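Long-range contacts in proto-oncogene tyrosine-protein kinase receptor Ret (Danio rerio, PDB 7AMK), which probably acts as a cell-surface receptor tyrosine kinase that recognises GDNF with its co-receptor GFR alpha 1 through an extracellular region built of cadherin-like domains: residues S20-V25 with G58-N63; D228-S233 with D263-P268; D240-L245 with L353-T358. The protein carries 4 engineered substitutions. One frame throughout, in Å; residues are numbered along the deposited sequence.

Contact 1: residues S20-V25 with G58-N63; sequences SPLLQV and GVLYLN. With NAG (2-acetamido-2-deoxy-beta-D-glucopyranose), chain O.
Leu-60 sits opposite two residues at once: its O accepts from Leu-22 N (2.8 Å), while its N donates to Leu-23 O (2.7 Å, N-H...O angle 170°). The extra residue is a beta bulge in strand 21-24, which otherwise pairs antiparallel with strand 59-62. The bulge turns Leu-22 toward the partner strand, and Leu-22 CB rests 3.4 Å from Leu-60 O. Farther out, Leu-22 crosses Leu-62 at about a right angle, with CD1 and CD2 each 4.0 Å from Leu-62 CG. Leu-60, its CG anti to the backbone N (chi1 -179°), runs alongside Leu-23, bringing CD2 3.9 Å from Leu-23 CD1. Leu-62 N is held by Ser-20 O (3.0 Å). On the face of Pro-21, Val-59 and Tyr-61, Pro-21 CB meets Tyr-61 CE1 at 3.7 Å. Asn-63, just past the strand, carries an N-linked glycan on ND2. Strand 21-24 is an outer strand of a three-stranded sheet in cadherin-like domain 1, with 59-62 in the middle and 51-53 beyond. Phe-51 touches all of Leu-22, Leu-60 and Leu-62; Val-109 of strand 106-114 meets Leu-23 and Leu-60, and Phe-155 of helix 155-160 packs on Pro-21, Gln-24 and Val-59.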
loop_
_atom_site.group_PDB
_atom_site.type_symbol
_atom_site.label_atom_id
_atom_site.label_comp_id
_atom_site.label_asym_id
_atom_site.label_seq_id
_atom_site.Cartn_x
_atom_site.Cartn_y
_atom_site.Cartn_z
ATOM N N SER A 20 -56.865 20.806 -34.113
ATOM C CA SER A 20 -57.124 20.209 -32.827
ATOM C C SER A 20 -55.831 20.121 -32.010
ATOM O O SER A 20 -54.754 19.895 -32.568
ATOM C CB SER A 20 -57.742 18.833 -33.007
ATOM O OG SER A 20 -56.831 17.940 -33.566
ATOM N N PRO A 21 -55.912 20.319 -30.700
ATOM C CA PRO A 21 -54.708 20.308 -29.867
ATOM C C PRO A 21 -54.313 18.888 -29.503
ATOM O O PRO A 21 -55.161 18.011 -29.323
ATOM C CB PRO A 21 -55.137 21.096 -28.627
ATOM C CG PRO A 21 -56.616 20.722 -28.486
ATOM C CD PRO A 21 -57.137 20.570 -29.917
ATOM N N LEU A 22 -52.997 18.678 -29.405
ATOM C CA LEU A 22 -52.380 17.367 -29.198
ATOM C C LEU A 22 -51.697 17.247 -27.846
ATOM O O LEU A 22 -51.881 16.250 -27.132
ATOM C CB LEU A 22 -51.354 17.073 -30.307
ATOM C CG LEU A 22 -51.881 17.098 -31.746
ATOM C CD1 LEU A 22 -50.756 16.886 -32.771
ATOM C CD2 LEU A 22 -53.004 16.066 -31.961
ATOM N N LEU A 23 -50.902 18.245 -27.481
ATOM C CA LEU A 23 -50.178 18.229 -26.220
ATOM C C LEU A 23 -49.527 19.595 -26.056
ATOM O O LEU A 23 -49.509 20.409 -26.982
ATOM C CB LEU A 23 -49.133 17.101 -26.170
ATOM C CG LEU A 23 -48.151 16.991 -27.355
ATOM C CD1 LEU A 23 -46.957 17.979 -27.282
ATOM C CD2 LEU A 23 -47.654 15.559 -27.520
ATOM N N GLN A 24 -49.002 19.834 -24.859
ATOM C CA GLN A 24 -48.356 21.089 -24.495
ATOM C C GLN A 24 -46.943 20.808 -23.995
ATOM O O GLN A 24 -46.764 20.104 -22.992
ATOM C CB GLN A 24 -49.167 21.815 -23.430
ATOM C CG GLN A 24 -48.563 23.161 -23.051
ATOM C CD GLN A 24 -49.230 23.729 -21.821
ATOM O OE1 GLN A 24 -50.312 23.282 -21.445
ATOM N NE2 GLN A 24 -48.578 24.707 -21.172
ATOM N N VAL A 25 -45.945 21.315 -24.730
ATOM C CA VAL A 25 -44.533 21.255 -24.343
ATOM C C VAL A 25 -44.279 22.310 -23.278
ATOM O O VAL A 25 -44.676 23.474 -23.441
ATOM C CB VAL A 25 -43.627 21.513 -25.559
ATOM C CG1 VAL A 25 -42.184 21.713 -25.134
ATOM C CG2 VAL A 25 -43.741 20.407 -26.570
ATOM N N GLY A 58 -46.666 26.956 -26.393
ATOM C CA GLY A 58 -46.071 25.641 -26.522
ATOM C C GLY A 58 -47.061 24.530 -26.797
ATOM O O GLY A 58 -46.688 23.358 -26.742
ATOM N N VAL A 59 -48.313 24.853 -27.085
ATOM C CA VAL A 59 -49.294 23.826 -27.424
ATOM C C VAL A 59 -49.065 23.386 -28.863
ATOM O O VAL A 59 -48.926 24.216 -29.761
ATOM C CB VAL A 59 -50.723 24.348 -27.215
ATOM C CG1 VAL A 59 -51.742 23.324 -27.741
ATOM C CG2 VAL A 59 -50.953 24.678 -25.723
ATOM N N LEU A 60 -49.000 22.078 -29.079
ATOM C CA LEU A 60 -48.821 21.503 -30.408
ATOM C C LEU A 60 -50.180 21.123 -30.993
ATOM O O LEU A 60 -50.981 20.452 -30.331
ATOM C CB LEU A 60 -47.901 20.286 -30.333
ATOM C CG LEU A 60 -47.511 19.480 -31.568
ATOM C CD1 LEU A 60 -46.666 20.321 -32.520
ATOM C CD2 LEU A 60 -46.744 18.238 -31.131
ATOM N N TYR A 61 -50.434 21.565 -32.227
ATOM C CA TYR A 61 -51.702 21.405 -32.933
ATOM C C TYR A 61 -51.510 20.660 -34.254
ATOM O O TYR A 61 -50.478 20.786 -34.926
ATOM C CB TYR A 61 -52.347 22.772 -33.268
ATOM C CG TYR A 61 -52.801 23.600 -32.099
ATOM C CD1 TYR A 61 -54.072 23.438 -31.564
ATOM C CD2 TYR A 61 -51.967 24.574 -31.546
ATOM C CE1 TYR A 61 -54.491 24.206 -30.481
ATOM C CE2 TYR A 61 -52.381 25.343 -30.472
ATOM C CZ TYR A 61 -53.643 25.152 -29.944
ATOM O OH TYR A 61 -54.056 25.905 -28.875
ATOM N N LEU A 62 -52.545 19.930 -34.661
ATOM C CA LEU A 62 -52.608 19.459 -36.039
ATOM C C LEU A 62 -52.804 20.632 -36.994
ATOM O O LEU A 62 -53.704 21.458 -36.810
ATOM C CB LEU A 62 -53.740 18.457 -36.215
ATOM C CG LEU A 62 -53.391 17.040 -35.812
ATOM C CD1 LEU A 62 -54.625 16.209 -36.008
ATOM C CD2 LEU A 62 -52.272 16.558 -36.705
ATOM N N ASN A 63 -51.956 20.701 -38.014
ATOM C CA ASN A 63 -52.049 21.695 -39.075
ATOM C C ASN A 63 -52.769 21.152 -40.305
ATOM O O ASN A 63 -52.909 21.863 -41.304
ATOM C CB ASN A 63 -50.632 22.180 -39.442
ATOM C CG ASN A 63 -50.623 23.275 -40.501
ATOM O OD1 ASN A 63 -51.378 24.251 -40.424
ATOM N ND2 ASN A 63 -49.752 23.112 -41.503
HETATM C C1 NAG O . -49.645 24.057 -42.594
HETATM C C2 NAG O . -48.488 25.035 -42.443
HETATM C C3 NAG O . -48.516 26.041 -43.585
HETATM C C4 NAG O . -48.487 25.314 -44.927
HETATM C C5 NAG O . -49.582 24.245 -45.020
HETATM C C6 NAG O . -49.418 23.354 -46.235
HETATM C C7 NAG O . -47.650 25.461 -40.173
HETATM C C8 NAG O . -47.827 26.254 -38.911
HETATM N N2 NAG O . -48.520 25.717 -41.157
HETATM O O3 NAG O . -47.393 26.906 -43.464
HETATM O O4 NAG O . -48.652 26.244 -45.991
HETATM O O5 NAG O . -49.544 23.379 -43.871
HETATM O O6 NAG O . -50.657 22.879 -46.744
HETATM O O7 NAG O . -46.760 24.626 -40.294
#

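Contact 2: residues D228-S233 with D263-P268; sequences DEDDNS and DRDTTP. With CA (calcium ion), chain M; CA (calcium ion), chain N; CA (calcium ion), chain L.
Asp-228 reaches across to Thr-266, whose backbone N donates to OD2 (3.2 Å) from well above the carboxylate plane, 55° out of it; Thr-266 OG1 adds a weak bond to the same oxygen. The other oxygen, OD1, binds the calcium of chain M and also has Arg-195 as a partner. Glu-229 gives that ion its main-chain O, while its carboxylate has Asn-143 as a partner. Asp-230, its carboxylate carbon trans to its own N (chi1 -180°), swings OD1 onto the calcium of chain N at 2.3 Å; its polar end is also held by Thr-343. Asp-231 bridges two ions, OD1 on the calcium of chain M (2.5 Å) and OD2 on that of chain L (2.3 Å), where two waters also bind; Asn-143 is a further partner of this carboxylate. Asn-232 grips Asp-265 twice: its N meets the syn lone pair of OD2 (2.8 Å), and its ND2 donates to OD1 (2.8 Å) from 39° above the carboxylate plane. Its O completes the bonds from this segment to the calcium of chain N. Ser-233 O is linked to Arg-264 N through a water. Asp-265 has both oxygens engaged, OD1 on the calcium of chain M and OD2 on that of chain N, so that the metals draw several closely spaced carboxylates together. Asp-263 chelates the chain N ion with both oxygens, and OD1 also accepts from Asp-265 N in an Asx turn. Glu-142 and Glu-196 complete the chain M site, Asn-277 and Asp-341 the chain N site, and Glu-142, Asp-194 and Glu-196 the chain L site. A three-calcium cluster bound by an acidic linker and an Asp-x-Asp loop is the hallmark of a cadherin interdomain junction, here between the second and third cadherin-like domains.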
loop_
_atom_site.group_PDB
_atom_site.type_symbol
_atom_site.label_atom_id
_atom_site.label_comp_id
_atom_site.label_asym_id
_atom_site.label_seq_id
_atom_site.Cartn_x
_atom_site.Cartn_y
_atom_site.Cartn_z
ATOM N N ASP A 228 -29.149 18.151 -8.830
ATOM C CA ASP A 228 -28.256 18.810 -7.897
ATOM C C ASP A 228 -27.543 19.951 -8.591
ATOM O O ASP A 228 -27.244 19.896 -9.784
ATOM C CB ASP A 228 -27.227 17.804 -7.368
ATOM C CG ASP A 228 -26.391 18.347 -6.260
ATOM O OD1 ASP A 228 -26.961 18.688 -5.224
ATOM O OD2 ASP A 228 -25.158 18.402 -6.411
ATOM N N GLU A 229 -27.240 20.985 -7.826
ATOM C CA GLU A 229 -26.300 21.990 -8.287
ATOM C C GLU A 229 -25.236 22.170 -7.213
ATOM O O GLU A 229 -25.371 21.682 -6.091
ATOM C CB GLU A 229 -27.003 23.306 -8.627
ATOM C CG GLU A 229 -27.388 24.122 -7.457
ATOM C CD GLU A 229 -27.940 25.482 -7.882
ATOM O OE1 GLU A 229 -28.093 25.689 -9.104
ATOM O OE2 GLU A 229 -28.219 26.342 -7.007
ATOM N N ASP A 230 -24.159 22.861 -7.572
ATOM C CA ASP A 230 -23.009 23.029 -6.686
ATOM C C ASP A 230 -23.336 24.196 -5.762
ATOM O O ASP A 230 -23.121 25.361 -6.091
ATOM C CB ASP A 230 -21.732 23.247 -7.501
ATOM C CG ASP A 230 -20.467 23.422 -6.632
ATOM O OD1 ASP A 230 -20.509 23.286 -5.393
ATOM O OD2 ASP A 230 -19.413 23.710 -7.226
ATOM N N ASP A 231 -23.898 23.881 -4.594
ATOM C CA ASP A 231 -24.314 24.924 -3.661
ATOM C C ASP A 231 -23.807 24.640 -2.250
ATOM O O ASP A 231 -24.369 25.157 -1.278
ATOM C CB ASP A 231 -25.848 25.109 -3.681
ATOM C CG ASP A 231 -26.616 23.869 -3.147
ATOM O OD1 ASP A 231 -25.996 22.836 -2.820
ATOM O OD2 ASP A 231 -27.857 23.949 -3.040
ATOM N N ASN A 232 -22.766 23.822 -2.125
ATOM C CA ASN A 232 -22.141 23.539 -0.843
ATOM C C ASN A 232 -20.632 23.611 -1.006
ATOM O O ASN A 232 -20.082 23.033 -1.944
ATOM C CB ASN A 232 -22.556 22.167 -0.306
ATOM C CG ASN A 232 -24.024 22.118 0.090
ATOM O OD1 ASN A 232 -24.378 22.417 1.231
ATOM N ND2 ASN A 232 -24.884 21.746 -0.857
ATOM N N SER A 233 -19.972 24.348 -0.101
ATOM C CA SER A 233 -18.529 24.429 -0.199
ATOM C C SER A 233 -17.867 23.238 0.481
ATOM O O SER A 233 -18.425 22.650 1.412
ATOM C CB SER A 233 -18.020 25.711 0.435
ATOM O OG SER A 233 -18.521 25.841 1.746
ATOM N N ASP A 263 -17.791 17.250 0.615
ATOM C CA ASP A 263 -18.655 18.186 -0.103
ATOM C C ASP A 263 -20.034 17.548 -0.202
ATOM O O ASP A 263 -20.164 16.433 -0.716
ATOM C CB ASP A 263 -18.076 18.503 -1.493
ATOM C CG ASP A 263 -18.729 19.707 -2.153
ATOM O OD1 ASP A 263 -19.964 19.799 -2.162
ATOM O OD2 ASP A 263 -17.999 20.567 -2.674
ATOM N N ARG A 264 -21.058 18.237 0.306
ATOM C CA ARG A 264 -22.393 17.647 0.321
ATOM C C ARG A 264 -23.000 17.507 -1.067
ATOM O O ARG A 264 -23.946 16.725 -1.236
ATOM C CB ARG A 264 -23.315 18.467 1.220
ATOM C CG ARG A 264 -22.852 18.437 2.661
ATOM C CD ARG A 264 -23.848 19.078 3.617
ATOM N NE ARG A 264 -23.348 18.995 4.990
ATOM C CZ ARG A 264 -23.500 17.950 5.795
ATOM N NH1 ARG A 264 -24.174 16.873 5.417
ATOM N NH2 ARG A 264 -22.960 17.986 7.013
ATOM N N ASP A 265 -22.485 18.235 -2.052
ATOM C CA ASP A 265 -22.949 18.107 -3.426
ATOM C C ASP A 265 -22.456 16.799 -4.055
ATOM O O ASP A 265 -21.420 16.244 -3.679
ATOM C CB ASP A 265 -22.470 19.290 -4.265
ATOM C CG ASP A 265 -22.963 20.617 -3.733
ATOM O OD1 ASP A 265 -24.145 20.690 -3.337
ATOM O OD2 ASP A 265 -22.174 21.589 -3.687
ATOM N N THR A 266 -23.217 16.312 -5.029
ATOM C CA THR A 266 -22.865 15.125 -5.796
ATOM C C THR A 266 -21.925 15.477 -6.940
ATOM O O THR A 266 -21.815 16.630 -7.365
ATOM C CB THR A 266 -24.119 14.449 -6.382
ATOM O OG1 THR A 266 -24.622 15.244 -7.460
ATOM C CG2 THR A 266 -25.196 14.313 -5.320
ATOM N N THR A 267 -21.255 14.451 -7.444
ATOM C CA THR A 267 -20.272 14.523 -8.499
ATOM C C THR A 267 -20.423 13.256 -9.325
ATOM O O THR A 267 -20.628 12.174 -8.756
ATOM C CB THR A 267 -18.827 14.594 -7.978
ATOM O OG1 THR A 267 -18.691 15.670 -7.042
ATOM C CG2 THR A 267 -17.870 14.822 -9.153
ATOM N N PRO A 268 -20.314 13.343 -10.648
ATOM C CA PRO A 268 -20.327 12.118 -11.452
ATOM C C PRO A 268 -19.142 11.231 -11.083
ATOM O O PRO A 268 -18.108 11.697 -10.589
ATOM C CB PRO A 268 -20.241 12.631 -12.897
ATOM C CG PRO A 268 -20.679 14.085 -12.811
ATOM C CD PRO A 268 -20.178 14.554 -11.477
HETATM CA CA CA M . -26.398 20.782 -4.107
HETATM CA CA CA N . -19.788 21.760 -3.790
HETATM CA CA CA L . -29.113 22.483 -1.857
HETATM O O HOH W 1 -20.551 20.680 1.939
HETATM O O HOH W 2 -28.084 23.170 0.127
HETATM O O HOH W 3 -30.668 24.212 -1.948
#

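Contact 3: residues D240-L245 with L353-T358; sequences DTEDVL and LHFNVT. With NAG (2-acetamido-2-deoxy-beta-D-glucopyranose), chain F; FUC (alpha-L-fucopyranose), chain B.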
loop_
_atom_site.group_PDB
_atom_site.type_symbol
_atom_site.label_atom_id
_atom_site.label_comp_id
_atom_site.label_asym_id
_atom_site.label_seq_id
_atom_site.Cartn_x
_atom_site.Cartn_y
_atom_site.Cartn_z
ATOM N N ASP A 240 -6.981 20.399 9.391
ATOM C CA ASP A 240 -6.623 20.663 8.010
ATOM C C ASP A 240 -5.153 20.392 7.748
ATOM O O ASP A 240 -4.656 20.705 6.662
ATOM C CB ASP A 240 -6.972 22.102 7.619
ATOM C CG ASP A 240 -6.201 23.148 8.429
ATOM O OD1 ASP A 240 -4.959 23.047 8.540
ATOM O OD2 ASP A 240 -6.848 24.094 8.934
ATOM N N THR A 241 -4.452 19.805 8.711
ATOM C CA THR A 241 -3.011 19.620 8.641
ATOM C C THR A 241 -2.657 18.163 8.903
ATOM O O THR A 241 -3.229 17.517 9.782
ATOM C CB THR A 241 -2.289 20.525 9.652
ATOM O OG1 THR A 241 -2.481 21.894 9.273
ATOM C CG2 THR A 241 -0.794 20.209 9.699
ATOM N N GLU A 242 -1.714 17.652 8.137
ATOM C CA GLU A 242 -1.248 16.285 8.278
ATOM C C GLU A 242 0.258 16.325 8.493
ATOM O O GLU A 242 0.983 16.955 7.714
ATOM C CB GLU A 242 -1.621 15.463 7.042
ATOM C CG GLU A 242 -1.195 14.006 7.102
ATOM C CD GLU A 242 -2.024 13.198 8.079
ATOM O OE1 GLU A 242 -2.768 13.809 8.879
ATOM O OE2 GLU A 242 -1.930 11.953 8.039
ATOM N N ASP A 243 0.720 15.681 9.566
ATOM C CA ASP A 243 2.148 15.567 9.845
ATOM C C ASP A 243 2.726 14.396 9.063
ATOM O O ASP A 243 2.224 13.270 9.146
ATOM C CB ASP A 243 2.395 15.378 11.341
ATOM C CG ASP A 243 2.163 16.658 12.161
ATOM O OD1 ASP A 243 1.899 17.732 11.580
ATOM O OD2 ASP A 243 2.251 16.584 13.408
ATOM N N VAL A 244 3.770 14.666 8.285
ATOM C CA VAL A 244 4.405 13.660 7.442
ATOM C C VAL A 244 5.876 13.542 7.812
ATOM O O VAL A 244 6.592 14.550 7.898
ATOM C CB VAL A 244 4.255 13.996 5.953
ATOM C CG1 VAL A 244 5.257 13.173 5.144
ATOM C CG2 VAL A 244 2.821 13.742 5.507
ATOM N N LEU A 245 6.323 12.310 8.027
ATOM C CA LEU A 245 7.723 11.994 8.264
ATOM C C LEU A 245 8.226 11.168 7.095
ATOM O O LEU A 245 7.612 10.157 6.739
ATOM C CB LEU A 245 7.916 11.232 9.581
ATOM C CG LEU A 245 9.383 10.886 9.915
ATOM C CD1 LEU A 245 10.227 12.143 10.097
ATOM C CD2 LEU A 245 9.542 9.953 11.123
ATOM N N LEU A 353 -5.238 23.282 2.581
ATOM C CA LEU A 353 -4.703 22.109 3.260
ATOM C C LEU A 353 -3.210 22.278 3.507
ATOM O O LEU A 353 -2.514 22.943 2.737
ATOM C CB LEU A 353 -4.938 20.839 2.452
ATOM C CG LEU A 353 -6.394 20.469 2.190
ATOM C CD1 LEU A 353 -6.454 19.228 1.303
ATOM C CD2 LEU A 353 -7.088 20.261 3.520
ATOM N N HIS A 354 -2.723 21.645 4.577
ATOM C CA HIS A 354 -1.346 21.789 5.030
ATOM C C HIS A 354 -0.729 20.422 5.254
ATOM O O HIS A 354 -1.283 19.595 5.989
ATOM C CB HIS A 354 -1.253 22.598 6.333
ATOM C CG HIS A 354 -1.872 23.954 6.246
ATOM N ND1 HIS A 354 -3.097 24.249 6.804
ATOM C CD2 HIS A 354 -1.440 25.093 5.658
ATOM C CE1 HIS A 354 -3.391 25.516 6.571
ATOM N NE2 HIS A 354 -2.404 26.049 5.876
ATOM N N PHE A 355 0.428 20.199 4.641
ATOM C CA PHE A 355 1.243 19.027 4.911
ATOM C C PHE A 355 2.497 19.516 5.624
ATOM O O PHE A 355 3.275 20.293 5.059
ATOM C CB PHE A 355 1.560 18.260 3.626
ATOM C CG PHE A 355 0.358 17.542 3.037
ATOM C CD1 PHE A 355 -0.015 16.292 3.506
ATOM C CD2 PHE A 355 -0.395 18.122 2.015
ATOM C CE1 PHE A 355 -1.122 15.626 2.971
ATOM C CE2 PHE A 355 -1.495 17.462 1.477
ATOM C CZ PHE A 355 -1.861 16.208 1.963
ATOM N N ASN A 356 2.650 19.095 6.881
ATOM C CA ASN A 356 3.779 19.460 7.735
ATOM C C ASN A 356 4.824 18.359 7.592
ATOM O O ASN A 356 4.735 17.320 8.247
ATOM C CB ASN A 356 3.315 19.620 9.180
ATOM C CG ASN A 356 4.429 20.006 10.101
ATOM O OD1 ASN A 356 5.423 20.561 9.661
ATOM N ND2 ASN A 356 4.274 19.723 11.387
ATOM N N VAL A 357 5.816 18.577 6.730
ATOM C CA VAL A 357 6.702 17.508 6.275
ATOM C C VAL A 357 8.041 17.593 6.997
ATOM O O VAL A 357 8.706 18.639 6.981
ATOM C CB VAL A 357 6.910 17.569 4.752
ATOM C CG1 VAL A 357 7.851 16.440 4.301
ATOM C CG2 VAL A 357 5.566 17.528 4.022
ATOM N N THR A 358 8.447 16.482 7.602
ATOM C CA THR A 358 9.796 16.307 8.134
ATOM C C THR A 358 10.498 15.240 7.306
ATOM O O THR A 358 10.028 14.101 7.239
ATOM C CB THR A 358 9.759 15.899 9.610
ATOM O OG1 THR A 358 9.375 17.024 10.407
ATOM C CG2 THR A 358 11.130 15.409 10.069
HETATM C C1 NAG F . 5.285 20.055 12.366
HETATM C C2 NAG F . 4.709 20.966 13.464
HETATM C C3 NAG F . 5.736 21.211 14.570
HETATM C C4 NAG F . 6.343 19.905 15.062
HETATM C C5 NAG F . 6.899 19.121 13.884
HETATM C C6 NAG F . 7.477 17.783 14.283
HETATM C C7 NAG F . 2.976 22.531 12.710
HETATM C C8 NAG F . 2.699 23.887 12.132
HETATM N N2 NAG F . 4.264 22.232 12.907
HETATM O O3 NAG F . 5.094 21.880 15.650
HETATM O O4 NAG F . 7.394 20.180 15.981
HETATM O O5 NAG F . 5.834 18.866 12.958
HETATM O O6 NAG F . 6.450 16.816 14.450
HETATM O O7 NAG F . 2.075 21.739 12.980
HETATM C C1 FUC B . 6.995 15.556 14.890
HETATM C C2 FUC B . 6.043 14.994 15.948
HETATM C C3 FUC B . 4.660 14.710 15.324
HETATM C C4 FUC B . 4.808 13.759 14.127
HETATM C C5 FUC B . 5.870 14.304 13.151
HETATM C C6 FUC B . 6.239 13.314 12.065
HETATM O O2 FUC B . 5.945 15.869 17.060
HETATM O O3 FUC B . 3.784 14.084 16.260
HETATM O O4 FUC B . 5.177 12.456 14.572
HETATM O O5 FUC B . 7.102 14.660 13.815
#
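The His-354 ring meets Asp-240 edge-on: ND1 donates to OD1 (2.8 Å), which lies only 6° out of the ring plane, although the ring nitrogen stands well above the plane of the carboxylate. Thr-241 OG1 donates to the same oxygen (2.8 Å), so two bonds fix the carboxylate. The contact is the parallel pairing of strand 241-246, an edge strand near the start of the domain, with strand 350-359, its last, as A' pairs with G in cadherin-like Greek-key sandwiches. The Phe-355 ring is approached obliquely by Glu-242 CB, 4.0 Å from CD1, and by Val-244 CG2. The Asn-356 amide lies side by side with Asp-243, its plane turned 76° from the carboxylate; ND2, close to the amide plane, donates to Asp-243 OD1 (3.1 Å). That same ND2 is bonded to C1 of an N-acetylglucosamine, so Asp-243 steadies the glycosylated amide. Backbone bonds alternate from strand to strand: Glu-242 N to His-354 O, Asn-356 N to Glu-242 O, Val-244 N to Asn-356 O, and Thr-358 N to Val-244 O (2.7 Å). Glu-242, Val-244, Phe-355 and Val-357 share the face turned to the opposing sheet, where Leu-259, Phe-256 and Leu-319 meet them. Thr-241, Asp-243, Leu-245, His-354, Asn-356 and Thr-358 occupy the other face, which carries the glycan. A fucose linked to O6 of the first sugar folds back over this face, its C3 3.6 Å from Asp-243 OD2 and its C6 3.6 Å from Leu-245 CB. Leu-245, whose chi1 of -179° sets CG opposite its N, brings CD1 to 3.4 Å from Thr-358 CG2, tighter than an ordinary carbon contact.

In the fold
The three contacts are spread along an elongated string of cadherin-like domains. Contact 1 lies in the first domain and closes before the others open; its centre is about 38 Å from that of contact 2 and about 64 Å from that of contact 3, on the opposite side of the chain's centre. Contacts 2 and 3 interlock in sequence, their segments alternating, with centres about 27 Å and nearest atoms about 11 Å apart. Both belong to the third domain: its calcium-bound end lies at contact 2, and contact 3 pairs edge strand 241-246 with the domain's last strand, 350-359. Strand 255-263, which ends at Asp-263 of contact 2, packs against the inner face of contact 3.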